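Local coordinates for NTP pyrophosphohydrolase MazG-like domain-containing protein (Vibrio sp. DAT722, PDB 2Q73), which probably hydrolyses nucleoside triphosphates to monophosphate and pyrophosphate with the help of magnesium, as a house-cleaning enzyme of the all-helical MazG family, at residues F25-I28 and E29-E33; S4-Q7 and S8-E12; G44-L48 and D49-G53; A68-I72 and H73-L77. All coordinates share one frame; numbering follows the deposited sequence. Where two conformers were deposited one is given.

Contact 1 (F25-I28 and E29-E33); sequences FKLI and EEVGE. With MG (magnesium ion), chain G.
Helix 20-39 carries the EExxE part of the MazG magnesium site, and here Lys26, one turn before Glu30, the first metal ligand, meets Glu29 and Glu30 in a salt-bridge network. The lysine chain is folded back at its second and third torsions (chi2 -56°, chi3 -60°), which draws NZ along the helix surface to the two carboxylates. In the conformer described, Lys26 NZ lies 3.1 Å from Glu29 OE1, above the carboxylate plane, while its bridge to Glu30 OE2 is long at 3.9 Å. There Glu29 has a second charged partner: Arg39 of a second subunit binds OE2, so the network probably links two chains. On another side of the helix, Leu27 CD1 rests against Val31 CG2 at 4.4 Å, and Leu27, Ile28 and Val31 pack on a third subunit. Glu30 turns its two oxygens to different cations, which probably helps to set the rotation of the carboxylate. Asp61 and Glu58 of helix 55-72 complete the protein ligands, with a water 2.4 Å from the magnesium ion. From this helix the ion is bound by Glu30 OE1 at 2.3 Å and by Glu33 OE1 at the same distance.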
ATOM      1  N   PHE C  25      -1.450   9.722  -3.052  1.00 25.91           N
ATOM      2  CA  PHE C  25      -2.713   8.964  -3.134  1.00 24.95           C
ATOM      3  C   PHE C  25      -2.783   8.095  -4.383  1.00 25.97           C
ATOM      4  O   PHE C  25      -3.153   6.919  -4.313  1.00 26.13           O
ATOM      5  CB  PHE C  25      -3.907   9.913  -3.150  1.00 25.60           C
ATOM      6  CG  PHE C  25      -4.168  10.601  -1.849  1.00 24.42           C
ATOM      7  CD1 PHE C  25      -4.224   9.877  -0.650  1.00 24.25           C
ATOM      8  CD2 PHE C  25      -4.456  11.978  -1.826  1.00 25.15           C
ATOM      9  CE1 PHE C  25      -4.507  10.535   0.569  1.00 25.94           C
ATOM     10  CE2 PHE C  25      -4.737  12.623  -0.634  1.00 25.77           C
ATOM     11  CZ  PHE C  25      -4.750  11.901   0.567  1.00 27.77           C
ATOM     12  N   LYS C  26      -2.428   8.658  -5.531  1.00 25.90           N
ATOM     13  CA  LYS C  26      -2.463   7.886  -6.772  1.00 26.81           C
ATOM     14  C   LYS C  26      -1.492   6.720  -6.764  1.00 26.85           C
ATOM     15  O   LYS C  26      -1.840   5.639  -7.265  1.00 27.07           O
ATOM     16  CB  LYS C  26      -2.214   8.776  -8.011  1.00 26.30           C
ATOM     17  CG  LYS C  26      -3.366   9.733  -8.408  1.00 26.49           C
ATOM     18  CD  LYS C  26      -4.711   9.064  -8.654  1.00 30.97           C
ATOM     19  CE  LYS C  26      -4.659   8.028  -9.782  1.00 32.89           C
ATOM     20  NZ  LYS C  26      -5.990   7.357 -10.002  1.00 36.94           N
ATOM     21  N   LEU C  27      -0.288   6.922  -6.222  1.00 26.18           N
ATOM     22  CA  LEU C  27       0.679   5.822  -6.103  1.00 26.69           C
ATOM     23  C   LEU C  27       0.044   4.643  -5.348  1.00 26.83           C
ATOM     24  O   LEU C  27       0.122   3.493  -5.806  1.00 26.17           O
ATOM     25  CB  LEU C  27       1.988   6.251  -5.397  1.00 27.45           C
ATOM     26  CG  LEU C  27       2.970   5.096  -5.088  1.00 25.93           C
ATOM     27  CD1 LEU C  27       3.549   4.544  -6.397  1.00 28.36           C
ATOM     28  CD2 LEU C  27       4.085   5.577  -4.167  1.00 26.86           C
ATOM     29  N   ILE C  28      -0.546   4.936  -4.195  1.00 25.81           N
ATOM     30  CA  ILE C  28      -1.150   3.895  -3.345  1.00 25.58           C
ATOM     31  C   ILE C  28      -2.352   3.242  -4.069  1.00 26.17           C
ATOM     32  O   ILE C  28      -2.528   2.021  -3.985  1.00 25.30           O
ATOM     33  CB  ILE C  28      -1.538   4.448  -1.971  1.00 26.32           C
ATOM     34  CG1 ILE C  28      -0.343   5.190  -1.315  1.00 25.42           C
ATOM     35  CG2 ILE C  28      -2.176   3.320  -1.055  1.00 25.45           C
ATOM     36  CD1 ILE C  28       0.929   4.331  -1.121  1.00 27.45           C
ATOM     37  N   GLU C  29      -3.145   4.044  -4.801  1.00 25.81           N
ATOM     38  CA  GLU C  29      -4.257   3.495  -5.586  0.80 26.55           C
ATOM     39  C   GLU C  29      -3.730   2.500  -6.602  1.00 26.04           C
ATOM     40  O   GLU C  29      -4.315   1.428  -6.793  1.00 26.46           O
ATOM     41  CB  GLU C  29      -5.038   4.608  -6.302  0.80 26.50           C
ATOM     42  CG  GLU C  29      -5.858   5.428  -5.375  0.80 28.40           C
ATOM     43  CD  GLU C  29      -6.309   6.719  -6.023  0.80 30.16           C
ATOM     44  OE1 GLU C  29      -6.875   6.640  -7.133  0.80 30.08           O
ATOM     45  OE2 GLU C  29      -6.089   7.792  -5.414  0.80 27.79           O
ATOM     46  N   GLU C  30      -2.623   2.842  -7.258  1.00 26.18           N
ATOM     47  CA  GLU C  30      -2.074   1.926  -8.285  1.00 28.19           C
ATOM     48  C   GLU C  30      -1.473   0.668  -7.683  1.00 27.86           C
ATOM     49  O   GLU C  30      -1.561  -0.409  -8.279  1.00 28.45           O
ATOM     50  CB  GLU C  30      -1.052   2.617  -9.201  1.00 27.78           C
ATOM     51  CG  GLU C  30      -1.614   3.841  -9.943  1.00 29.23           C
ATOM     52  CD  GLU C  30      -2.839   3.575 -10.814  1.00 33.69           C
ATOM     53  OE1 GLU C  30      -3.118   2.431 -11.231  1.00 33.78           O
ATOM     54  OE2 GLU C  30      -3.544   4.563 -11.115  1.00 38.60           O
ATOM     55  N   VAL C  31      -0.882   0.797  -6.500  1.00 27.56           N
ATOM     56  CA  VAL C  31      -0.334  -0.352  -5.807  1.00 27.10           C
ATOM     57  C   VAL C  31      -1.494  -1.309  -5.488  1.00 27.83           C
ATOM     58  O   VAL C  31      -1.337  -2.525  -5.613  1.00 27.96           O
ATOM     59  CB  VAL C  31       0.438   0.072  -4.560  1.00 28.15           C
ATOM     60  CG1 VAL C  31       0.760  -1.123  -3.640  1.00 28.36           C
ATOM     61  CG2 VAL C  31       1.766   0.746  -4.962  1.00 26.75           C
ATOM     62  N   GLY C  32      -2.645  -0.773  -5.070  1.00 26.30           N
ATOM     63  CA  GLY C  32      -3.809  -1.643  -4.788  1.00 26.09           C
ATOM     64  C   GLY C  32      -4.324  -2.342  -6.032  1.00 26.45           C
ATOM     65  O   GLY C  32      -4.678  -3.507  -5.996  1.00 25.03           O
ATOM     66  N   GLU C  33      -4.358  -1.620  -7.148  1.00 25.86           N
ATOM     67  CA  GLU C  33      -4.750  -2.231  -8.426  1.00 26.70           C
ATOM     68  C   GLU C  33      -3.721  -3.265  -8.864  1.00 25.98           C
ATOM     69  O   GLU C  33      -4.092  -4.309  -9.416  1.00 27.53           O
ATOM     70  CB  GLU C  33      -4.951  -1.138  -9.485  1.00 25.43           C
ATOM     71  CG  GLU C  33      -6.171  -0.275  -9.146  1.00 26.85           C
ATOM     72  CD  GLU C  33      -6.570   0.728 -10.238  1.00 32.21           C
ATOM     73  OE1 GLU C  33      -5.871   0.835 -11.281  1.00 37.96           O
ATOM     74  OE2 GLU C  33      -7.628   1.402 -10.052  1.00 38.96           O
TER
HETATM   75 MG    MG G 503      -4.282   1.369 -12.862  0.50 21.64          MG
HETATM   76  O   HOH W   1      -5.962   0.220 -14.116  1.00 45.84           O

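Contact 2 (S4-Q7 and S8-E12); sequences SELQ and SHIKE
This is a one-turn, i to i+4 contact inside the N-terminal helix 3-13, which lays one side on helix 55-72 and leaves another to solvent. On the buried side Leu6 and Ile10 touch: CD1 of Ile10 lies 4.1 Å from CG of Leu6. Ile10 has CG1 anti to its carbonyl carbon (chi1 -69°), which leads this branch back along the helix, CG1 passing 3.3 Å from Leu6 O before CD1 reaches the leucine. Leu63 receives Leu6, and Tyr64 and Cys67 receive Ile10, all from helix 55-72; Leu6 also packs on His81 of a third subunit. Gln7 is buried too, but its amide is directed to the turn after helix 55-72, where Val75, Asn71 and Leu77 bind it.

Polar side chains occupy the exposed side. The ring of His9 stands obliquely to the carbonyl of Glu5, with CG 3.2 Å from Glu5 O. The same oxygen accepts the backbone N-H of His9 at 2.9 Å, and Ser8 OG is 3.2 Å away from it, although that hydroxyl also lies 3.3 Å from Ser4 O and its proton is not settled between them. Glu5 O thus takes one firm main-chain bond and, less certainly, a hydroxyl, while Leu6 and Ile10 offer apolar surface to helix 55-72.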
ATOM      1  N   SER C   4      15.686   8.458 -17.279  1.00 31.89           N
ATOM      2  CA  SER C   4      15.743   9.921 -17.242  1.00 31.38           C
ATOM      3  C   SER C   4      14.822  10.562 -18.278  1.00 31.01           C
ATOM      4  O   SER C   4      14.157  11.561 -17.980  1.00 30.44           O
ATOM      5  CB  SER C   4      17.189  10.428 -17.378  1.00 31.32           C
ATOM      6  OG  SER C   4      17.806  10.016 -18.595  1.00 32.41           O
ATOM      7  N   GLU C   5      14.771   9.975 -19.479  1.00 30.32           N
ATOM      8  CA  GLU C   5      13.842  10.407 -20.535  1.00 30.41           C
ATOM      9  C   GLU C   5      12.364  10.181 -20.163  1.00 29.77           C
ATOM     10  O   GLU C   5      11.519  11.038 -20.430  1.00 29.78           O
ATOM     11  CB  GLU C   5      14.175   9.732 -21.874  1.00 30.44           C
ATOM     12  CG  GLU C   5      15.452  10.251 -22.517  1.00 31.34           C
ATOM     13  CD  GLU C   5      16.046   9.304 -23.570  1.00 32.00           C
ATOM     14  OE1 GLU C   5      15.455   8.228 -23.853  1.00 34.65           O
ATOM     15  OE2 GLU C   5      17.124   9.639 -24.106  1.00 33.67           O
ATOM     16  N   LEU C   6      12.053   9.036 -19.564  1.00 28.95           N
ATOM     17  CA  LEU C   6      10.698   8.773 -19.099  1.00 28.90           C
ATOM     18  C   LEU C   6      10.301   9.806 -18.036  1.00 28.61           C
ATOM     19  O   LEU C   6       9.203  10.380 -18.084  1.00 28.11           O
ATOM     20  CB  LEU C   6      10.577   7.346 -18.548  1.00 28.87           C
ATOM     21  CG  LEU C   6       9.221   6.943 -17.953  1.00 28.63           C
ATOM     22  CD1 LEU C   6       8.127   6.937 -19.016  1.00 31.19           C
ATOM     23  CD2 LEU C   6       9.308   5.578 -17.272  1.00 29.32           C
ATOM     24  N   GLN C   7      11.207  10.049 -17.090  1.00 28.67           N
ATOM     25  CA  GLN C   7      10.946  10.990 -15.994  1.00 28.64           C
ATOM     26  C   GLN C   7      10.703  12.398 -16.542  1.00 28.68           C
ATOM     27  O   GLN C   7       9.784  13.089 -16.095  1.00 28.42           O
ATOM     28  CB  GLN C   7      12.105  10.997 -15.002  1.00 28.52           C
ATOM     29  CG  GLN C   7      11.710  11.340 -13.573  1.00 29.08           C
ATOM     30  CD  GLN C   7      12.910  11.659 -12.700  1.00 28.99           C
ATOM     31  OE1 GLN C   7      13.878  10.883 -12.623  1.00 28.39           O
ATOM     32  NE2 GLN C   7      12.853  12.800 -12.029  1.00 27.85           N
ATOM     33  N   SER C   8      11.509  12.808 -17.523  1.00 28.15           N
ATOM     34  CA  SER C   8      11.367  14.141 -18.111  1.00 28.74           C
ATOM     35  C   SER C   8      10.135  14.266 -19.016  1.00 28.72           C
ATOM     36  O   SER C   8       9.502  15.319 -19.041  1.00 28.40           O
ATOM     37  CB  SER C   8      12.659  14.623 -18.794  1.00 29.01           C
ATOM     38  OG  SER C   8      12.924  13.885 -19.960  1.00 30.31           O
ATOM     39  N   HIS C   9       9.775  13.192 -19.721  1.00 29.06           N
ATOM     40  CA  HIS C   9       8.537  13.164 -20.513  1.00 29.69           C
ATOM     41  C   HIS C   9       7.287  13.255 -19.618  1.00 28.88           C
ATOM     42  O   HIS C   9       6.331  13.957 -19.946  1.00 28.42           O
ATOM     43  CB  HIS C   9       8.495  11.927 -21.434  1.00 30.04           C
ATOM     44  CG  HIS C   9       9.378  12.039 -22.641  1.00 33.14           C
ATOM     45  ND1 HIS C   9       9.215  11.248 -23.759  1.00 35.45           N
ATOM     46  CD2 HIS C   9      10.419  12.864 -22.917  1.00 34.12           C
ATOM     47  CE1 HIS C   9      10.125  11.570 -24.662  1.00 35.99           C
ATOM     48  NE2 HIS C   9      10.868  12.548 -24.175  1.00 35.46           N
ATOM     49  N   ILE C  10       7.311  12.576 -18.475  1.00 28.55           N
ATOM     50  CA  ILE C  10       6.203  12.654 -17.528  1.00 28.33           C
ATOM     51  C   ILE C  10       6.105  14.072 -16.950  1.00 29.12           C
ATOM     52  O   ILE C  10       5.007  14.629 -16.860  1.00 29.86           O
ATOM     53  CB  ILE C  10       6.322  11.594 -16.422  1.00 27.88           C
ATOM     54  CG1 ILE C  10       6.107  10.194 -17.013  1.00 26.93           C
ATOM     55  CG2 ILE C  10       5.310  11.867 -15.261  1.00 27.23           C
ATOM     56  CD1 ILE C  10       6.320   9.063 -15.991  1.00 27.56           C
ATOM     57  N   LYS C  11       7.248  14.662 -16.599  1.00 29.50           N
ATOM     58  CA  LYS C  11       7.272  16.056 -16.132  1.00 30.23           C
ATOM     59  C   LYS C  11       6.643  17.041 -17.121  1.00 30.70           C
ATOM     60  O   LYS C  11       5.910  17.940 -16.708  1.00 30.82           O
ATOM     61  CB  LYS C  11       8.690  16.511 -15.765  1.00 30.47           C
ATOM     62  CG  LYS C  11       8.704  17.866 -15.077  1.00 31.00           C
ATOM     63  CD  LYS C  11      10.023  18.193 -14.435  1.00 31.92           C
ATOM     64  CE  LYS C  11       9.953  19.595 -13.855  1.00 33.14           C
ATOM     65  NZ  LYS C  11      11.187  19.954 -13.124  1.00 33.52           N
ATOM     66  N   GLU C  12       6.930  16.875 -18.414  1.00 30.89           N
ATOM     67  CA  GLU C  12       6.355  17.721 -19.477  1.00 32.15           C
ATOM     68  C   GLU C  12       4.827  17.665 -19.524  1.00 31.72           C
ATOM     69  O   GLU C  12       4.164  18.657 -19.819  1.00 31.60           O
ATOM     70  CB  GLU C  12       6.891  17.302 -20.852  1.00 31.99           C
ATOM     71  CG  GLU C  12       8.341  17.675 -21.134  1.00 34.36           C
ATOM     72  CD  GLU C  12       8.794  17.273 -22.557  1.00 34.27           C
ATOM     73  OE1 GLU C  12       8.857  16.054 -22.886  1.00 37.63           O
ATOM     74  OE2 GLU C  12       9.092  18.185 -23.345  1.00 38.91           O
TER

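Contact 3 (G44-L48 and D49-G53); sequences GQPTL and DELKG
Asp49 begins the return of the loop by laying its carboxylate beside Thr47, the two side chains pointing the same way; OD1 is 3.2 Å from Thr47 OG1 in a weak hydrogen bond. Glu50 reaches back further. Its CB packs 3.5 Å from CB of Pro46, and the chain, extended beyond CG (chi2 153°), carries OE1 to the backbone N of Thr47 at 3.0 Å. The N-H points nearly straight at that oxygen (165°) but meets it from above the carboxylate plane. Glu50 N donates to Thr47 O, also at 3.0 Å, and closes a type I beta turn over residues 47-50, whose first residue is held at its own N by the Glu50 carboxylate. The turn lies in the surface loop that joins the two metal-binding helices, 20-39 and 55-72. Leu51, which is buried, sets CD1 4.0 Å from CG of Pro46, with Pro46 also packed on Ala56 and Leu51 on Leu87 of a third subunit. Leu51 N makes a weak 3.4 Å bond to Leu48 O. At Lys52 the backbone N donates to a water 2.9 Å away, which in turn donates to Leu48 O.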
ATOM      1  N   GLY C  44       2.065 -11.829 -18.066  1.00 27.42           N
ATOM      2  CA  GLY C  44       2.463 -11.815 -19.471  1.00 26.71           C
ATOM      3  C   GLY C  44       2.455 -10.420 -20.072  1.00 26.51           C
ATOM      4  O   GLY C  44       2.191  -9.435 -19.381  1.00 27.05           O
ATOM      5  N   GLN C  45       2.750 -10.334 -21.369  1.00 26.89           N
ATOM      6  CA  GLN C  45       2.726  -9.050 -22.079  1.00 26.86           C
ATOM      7  C   GLN C  45       1.441  -8.959 -22.911  1.00 26.65           C
ATOM      8  O   GLN C  45       1.301  -9.681 -23.879  1.00 25.63           O
ATOM      9  CB  GLN C  45       3.968  -8.906 -22.975  1.00 27.04           C
ATOM     10  CG  GLN C  45       4.104  -7.548 -23.672  1.00 28.46           C
ATOM     11  CD  GLN C  45       3.957  -6.356 -22.737  1.00 29.08           C
ATOM     12  OE1 GLN C  45       4.591  -6.283 -21.683  1.00 32.33           O
ATOM     13  NE2 GLN C  45       3.124  -5.400 -23.134  1.00 30.85           N
ATOM     14  N   PRO C  46       0.484  -8.103 -22.498  1.00 26.70           N
ATOM     15  CA  PRO C  46      -0.803  -7.988 -23.193  1.00 26.73           C
ATOM     16  C   PRO C  46      -0.755  -7.239 -24.520  1.00 27.42           C
ATOM     17  O   PRO C  46       0.090  -6.356 -24.699  1.00 27.60           O
ATOM     18  CB  PRO C  46      -1.659  -7.200 -22.191  1.00 27.00           C
ATOM     19  CG  PRO C  46      -0.680  -6.361 -21.465  1.00 26.30           C
ATOM     20  CD  PRO C  46       0.519  -7.251 -21.291  1.00 26.14           C
ATOM     21  N   THR C  47      -1.662  -7.584 -25.437  1.00 27.59           N
ATOM     22  CA  THR C  47      -1.953  -6.711 -26.574  1.00 28.39           C
ATOM     23  C   THR C  47      -2.861  -5.591 -26.072  1.00 28.63           C
ATOM     24  O   THR C  47      -3.270  -5.582 -24.914  1.00 28.78           O
ATOM     25  CB  THR C  47      -2.688  -7.435 -27.767  1.00 28.51           C
ATOM     26  OG1 THR C  47      -4.098  -7.740 -27.331  1.00 30.68           O
ATOM     27  CG2 THR C  47      -1.866  -8.768 -28.159  1.00 28.33           C
ATOM     28  N   LEU C  48      -3.201  -4.658 -26.956  1.00 29.33           N
ATOM     29  CA  LEU C  48      -4.023  -3.506 -26.589  1.00 30.24           C
ATOM     30  C   LEU C  48      -5.364  -3.873 -25.932  1.00 30.98           C
ATOM     31  O   LEU C  48      -5.749  -3.246 -24.947  1.00 31.12           O
ATOM     32  CB  LEU C  48      -4.247  -2.609 -27.808  1.00 30.61           C
ATOM     33  CG  LEU C  48      -4.842  -1.211 -27.650  1.00 30.99           C
ATOM     34  CD1 LEU C  48      -3.729  -0.172 -27.591  1.00 33.92           C
ATOM     35  CD2 LEU C  48      -5.775  -0.911 -28.842  1.00 31.37           C
ATOM     36  N   ASP C  49      -6.059  -4.885 -26.454  1.00 32.44           N
ATOM     37  CA  ASP C  49      -7.346  -5.309 -25.866  1.00 33.60           C
ATOM     38  C   ASP C  49      -7.240  -6.093 -24.547  1.00 33.88           C
ATOM     39  O   ASP C  49      -8.244  -6.307 -23.852  1.00 34.93           O
ATOM     40  CB  ASP C  49      -8.204  -6.054 -26.894  1.00 33.81           C
ATOM     41  CG  ASP C  49      -7.456  -7.189 -27.561  1.00 36.39           C
ATOM     42  OD1 ASP C  49      -6.856  -6.890 -28.702  1.00 39.45           O
ATOM     43  OD2 ASP C  49      -7.470  -8.372 -26.967  1.00 39.40           O
ATOM     44  N   GLU C  50      -6.024  -6.479 -24.170  1.00 33.59           N
ATOM     45  CA  GLU C  50      -5.803  -7.209 -22.937  1.00 32.73           C
ATOM     46  C   GLU C  50      -5.233  -6.313 -21.837  1.00 32.04           C
ATOM     47  O   GLU C  50      -5.091  -6.742 -20.709  1.00 31.53           O
ATOM     48  CB  GLU C  50      -4.840  -8.371 -23.191  1.00 33.45           C
ATOM     49  CG  GLU C  50      -5.458  -9.596 -23.854  1.00 34.82           C
ATOM     50  CD  GLU C  50      -4.444 -10.397 -24.661  1.00 38.68           C
ATOM     51  OE1 GLU C  50      -3.239 -10.040 -24.655  1.00 39.94           O
ATOM     52  OE2 GLU C  50      -4.856 -11.384 -25.316  1.00 39.18           O
ATOM     53  N   LEU C  51      -4.921  -5.071 -22.192  1.00 31.46           N
ATOM     54  CA  LEU C  51      -4.140  -4.184 -21.338  1.00 31.05           C
ATOM     55  C   LEU C  51      -4.837  -3.812 -20.029  1.00 30.77           C
ATOM     56  O   LEU C  51      -4.204  -3.822 -18.959  1.00 30.50           O
ATOM     57  CB  LEU C  51      -3.714  -2.925 -22.116  1.00 31.18           C
ATOM     58  CG  LEU C  51      -2.813  -1.906 -21.401  1.00 31.57           C
ATOM     59  CD1 LEU C  51      -1.473  -2.512 -20.980  1.00 31.66           C
ATOM     60  CD2 LEU C  51      -2.589  -0.676 -22.286  1.00 30.74           C
ATOM     61  N   LYS C  52      -6.127  -3.482 -20.104  1.00 30.99           N
ATOM     62  CA  LYS C  52      -6.852  -3.008 -18.923  1.00 31.36           C
ATOM     63  C   LYS C  52      -6.879  -4.078 -17.854  1.00 30.77           C
ATOM     64  O   LYS C  52      -7.308  -5.205 -18.117  1.00 30.33           O
ATOM     65  CB  LYS C  52      -8.287  -2.601 -19.245  1.00 32.30           C
ATOM     66  CG  LYS C  52      -8.988  -1.964 -18.042  1.00 34.44           C
ATOM     67  CD  LYS C  52     -10.517  -1.998 -18.150  1.00 39.81           C
ATOM     68  CE  LYS C  52     -11.137  -1.052 -17.110  1.00 41.58           C
ATOM     69  NZ  LYS C  52     -12.625  -1.142 -17.087  1.00 43.72           N
ATOM     70  N   GLY C  53      -6.423  -3.701 -16.664  1.00 30.29           N
ATOM     71  CA  GLY C  53      -6.382  -4.588 -15.504  1.00 29.78           C
ATOM     72  C   GLY C  53      -5.243  -5.601 -15.491  1.00 29.16           C
ATOM     73  O   GLY C  53      -5.130  -6.389 -14.545  1.00 29.21           O
TER
HETATM   74  O   HOH W   2      -7.547  -2.910 -22.616  1.00 30.70           O

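Contact 4 (A68-I72 and H73-L77); sequences ALANI and HGVNL
His73 packs back over the last turn of helix 55-72, against Leu69 and Ile72. Its CB lies 3.4 Å from Leu69 O. With CG anti to the carbonyl carbon (chi1 -69°), the ring is led back along the helix beside the Leu69 side chain. CG is still close to that carbonyl, and CD2 comes nearer, 3.1 Å from Leu69 O, which lies at the ring edge, in its plane. Over one face lies Ile72 CG2, a CH-pi contact 4.1 Å from the ring centroid and displaced toward the rim. NE2, at the far side of the ring, meets CD2 of Leu69 at 3.8 Å, while ND1 is hydrogen-bonded to Ser43 of a third subunit; the ring is thereby held between its own helix and a neighbouring chain.

The backbone that carries it forms a Schellman motif that ends the helix. Gly74, with its positive phi of 67°, is the C-prime residue: Val75 N donates to Ala70 O at 2.8 Å, and Gly74 N makes a weak bond to Asn71 O. His73 N itself is held by Leu69 O. After this reversal the chain brings apolar groups back to the helix, with Val75 CB against Ala70 CB and Leu77 CD1 on the same methyl at 3.7 Å. Leu59 of the third subunit packs on Leu69, Ala70 and Leu77. Between the two apolar residues, Asn76 takes the N-cap of helix 77-90, its OD1 accepting the backbone N-H of Lys79.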
ATOM      1  N   ALA C  68       6.550  10.458 -11.374  1.00 26.40           N
ATOM      2  CA  ALA C  68       5.855  11.729 -11.126  1.00 26.59           C
ATOM      3  C   ALA C  68       6.242  12.268  -9.747  1.00 26.89           C
ATOM      4  O   ALA C  68       6.540  13.454  -9.599  1.00 26.59           O
ATOM      5  CB  ALA C  68       4.363  11.562 -11.238  1.00 26.81           C
ATOM      6  N   LEU C  69       6.284  11.388  -8.755  1.00 26.35           N
ATOM      7  CA  LEU C  69       6.735  11.768  -7.405  1.00 26.54           C
ATOM      8  C   LEU C  69       8.192  12.209  -7.396  1.00 26.09           C
ATOM      9  O   LEU C  69       8.564  13.124  -6.660  1.00 25.75           O
ATOM     10  CB  LEU C  69       6.541  10.611  -6.430  1.00 26.39           C
ATOM     11  CG  LEU C  69       5.101  10.424  -5.930  1.00 26.55           C
ATOM     12  CD1 LEU C  69       4.893   9.010  -5.395  1.00 28.13           C
ATOM     13  CD2 LEU C  69       4.820  11.479  -4.839  1.00 26.50           C
ATOM     14  N   ALA C  70       9.030  11.555  -8.203  1.00 26.06           N
ATOM     15  CA  ALA C  70      10.428  11.961  -8.253  1.00 25.52           C
ATOM     16  C   ALA C  70      10.529  13.415  -8.723  1.00 26.32           C
ATOM     17  O   ALA C  70      11.308  14.215  -8.161  1.00 26.29           O
ATOM     18  CB  ALA C  70      11.244  11.025  -9.142  1.00 24.96           C
ATOM     19  N   ASN C  71       9.749  13.762  -9.746  1.00 26.37           N
ATOM     20  CA  ASN C  71       9.740  15.129 -10.254  1.00 27.15           C
ATOM     21  C   ASN C  71       9.314  16.127  -9.171  1.00 27.47           C
ATOM     22  O   ASN C  71       9.972  17.159  -8.976  1.00 27.71           O
ATOM     23  CB  ASN C  71       8.820  15.239 -11.476  1.00 27.03           C
ATOM     24  CG  ASN C  71       9.356  14.491 -12.678  1.00 27.35           C
ATOM     25  OD1 ASN C  71      10.571  14.448 -12.908  1.00 27.46           O
ATOM     26  ND2 ASN C  71       8.457  13.920 -13.469  1.00 25.27           N
ATOM     27  N   ILE C  72       8.206  15.811  -8.504  1.00 28.24           N
ATOM     28  CA  ILE C  72       7.630  16.598  -7.391  1.00 28.82           C
ATOM     29  C   ILE C  72       8.652  16.853  -6.275  1.00 28.04           C
ATOM     30  O   ILE C  72       8.719  17.963  -5.725  1.00 27.90           O
ATOM     31  CB  ILE C  72       6.308  15.884  -6.833  1.00 29.58           C
ATOM     32  CG1 ILE C  72       5.185  15.940  -7.875  1.00 31.23           C
ATOM     33  CG2 ILE C  72       5.786  16.478  -5.527  1.00 32.09           C
ATOM     34  CD1 ILE C  72       4.999  17.289  -8.519  1.00 29.70           C
ATOM     35  N   HIS C  73       9.449  15.831  -5.961  1.00 26.82           N
ATOM     36  CA  HIS C  73      10.330  15.855  -4.794  1.00 26.42           C
ATOM     37  C   HIS C  73      11.778  16.154  -5.125  1.00 25.95           C
ATOM     38  O   HIS C  73      12.653  15.961  -4.279  1.00 26.16           O
ATOM     39  CB  HIS C  73      10.201  14.548  -4.000  1.00 26.31           C
ATOM     40  CG  HIS C  73       8.873  14.405  -3.327  1.00 26.86           C
ATOM     41  ND1 HIS C  73       8.586  15.019  -2.127  1.00 29.53           N
ATOM     42  CD2 HIS C  73       7.743  13.760  -3.699  1.00 29.67           C
ATOM     43  CE1 HIS C  73       7.344  14.731  -1.777  1.00 29.79           C
ATOM     44  NE2 HIS C  73       6.811  13.970  -2.713  1.00 29.38           N
ATOM     45  N   GLY C  74      12.021  16.625  -6.347  1.00 25.15           N
ATOM     46  CA  GLY C  74      13.357  17.041  -6.776  1.00 25.18           C
ATOM     47  C   GLY C  74      14.354  15.906  -6.872  1.00 25.03           C
ATOM     48  O   GLY C  74      15.563  16.104  -6.674  1.00 24.39           O
ATOM     49  N   VAL C  75      13.847  14.716  -7.184  1.00 25.29           N
ATOM     50  CA  VAL C  75      14.696  13.529  -7.288  1.00 25.36           C
ATOM     51  C   VAL C  75      15.080  13.200  -8.740  1.00 25.42           C
ATOM     52  O   VAL C  75      14.230  13.200  -9.631  1.00 25.35           O
ATOM     53  CB  VAL C  75      14.032  12.294  -6.642  1.00 25.96           C
ATOM     54  CG1 VAL C  75      14.961  11.076  -6.775  1.00 25.12           C
ATOM     55  CG2 VAL C  75      13.681  12.575  -5.177  1.00 25.77           C
ATOM     56  N   ASN C  76      16.356  12.903  -8.950  1.00 24.73           N
ATOM     57  CA  ASN C  76      16.851  12.403 -10.225  1.00 25.40           C
ATOM     58  C   ASN C  76      17.041  10.887 -10.079  1.00 25.25           C
ATOM     59  O   ASN C  76      17.963  10.430  -9.401  1.00 25.13           O
ATOM     60  CB  ASN C  76      18.163  13.113 -10.599  1.00 25.69           C
ATOM     61  CG  ASN C  76      18.733  12.659 -11.946  1.00 26.48           C
ATOM     62  OD1 ASN C  76      18.573  11.514 -12.359  1.00 27.80           O
ATOM     63  ND2 ASN C  76      19.417  13.561 -12.621  1.00 28.88           N
ATOM     64  N   LEU C  77      16.163  10.116 -10.712  1.00 25.27           N
ATOM     65  CA  LEU C  77      16.142   8.662 -10.498  1.00 26.06           C
ATOM     66  C   LEU C  77      17.379   7.973 -11.074  1.00 26.17           C
ATOM     67  O   LEU C  77      17.919   7.045 -10.466  1.00 26.45           O
ATOM     68  CB  LEU C  77      14.841   8.023 -11.015  1.00 25.59           C
ATOM     69  CG  LEU C  77      13.591   8.328 -10.189  1.00 26.44           C
ATOM     70  CD1 LEU C  77      12.328   8.002 -10.984  1.00 26.90           C
ATOM     71  CD2 LEU C  77      13.614   7.606  -8.838  1.00 25.74           C
TER

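Overall arrangement
From the N terminus the contacts follow in series, contact 2, then 1, 3 and 4; each is local, and none crosses or encloses another. Contact 2, in helix 3-13, touches contact 4, some 60 residues later, through the Gln7 amide, which ties the first helix to the turn before helix 77-90. Contact 1, on helix 20-39, meets the end of helix 55-72 where Leu27 packs on Leu69 of contact 4. Contact 3 shapes the linker between these two helices and touches none of the others, its centre about 28 Å from that of contact 4. All four contacts reach the third subunit, contact 2 through Leu6 alone.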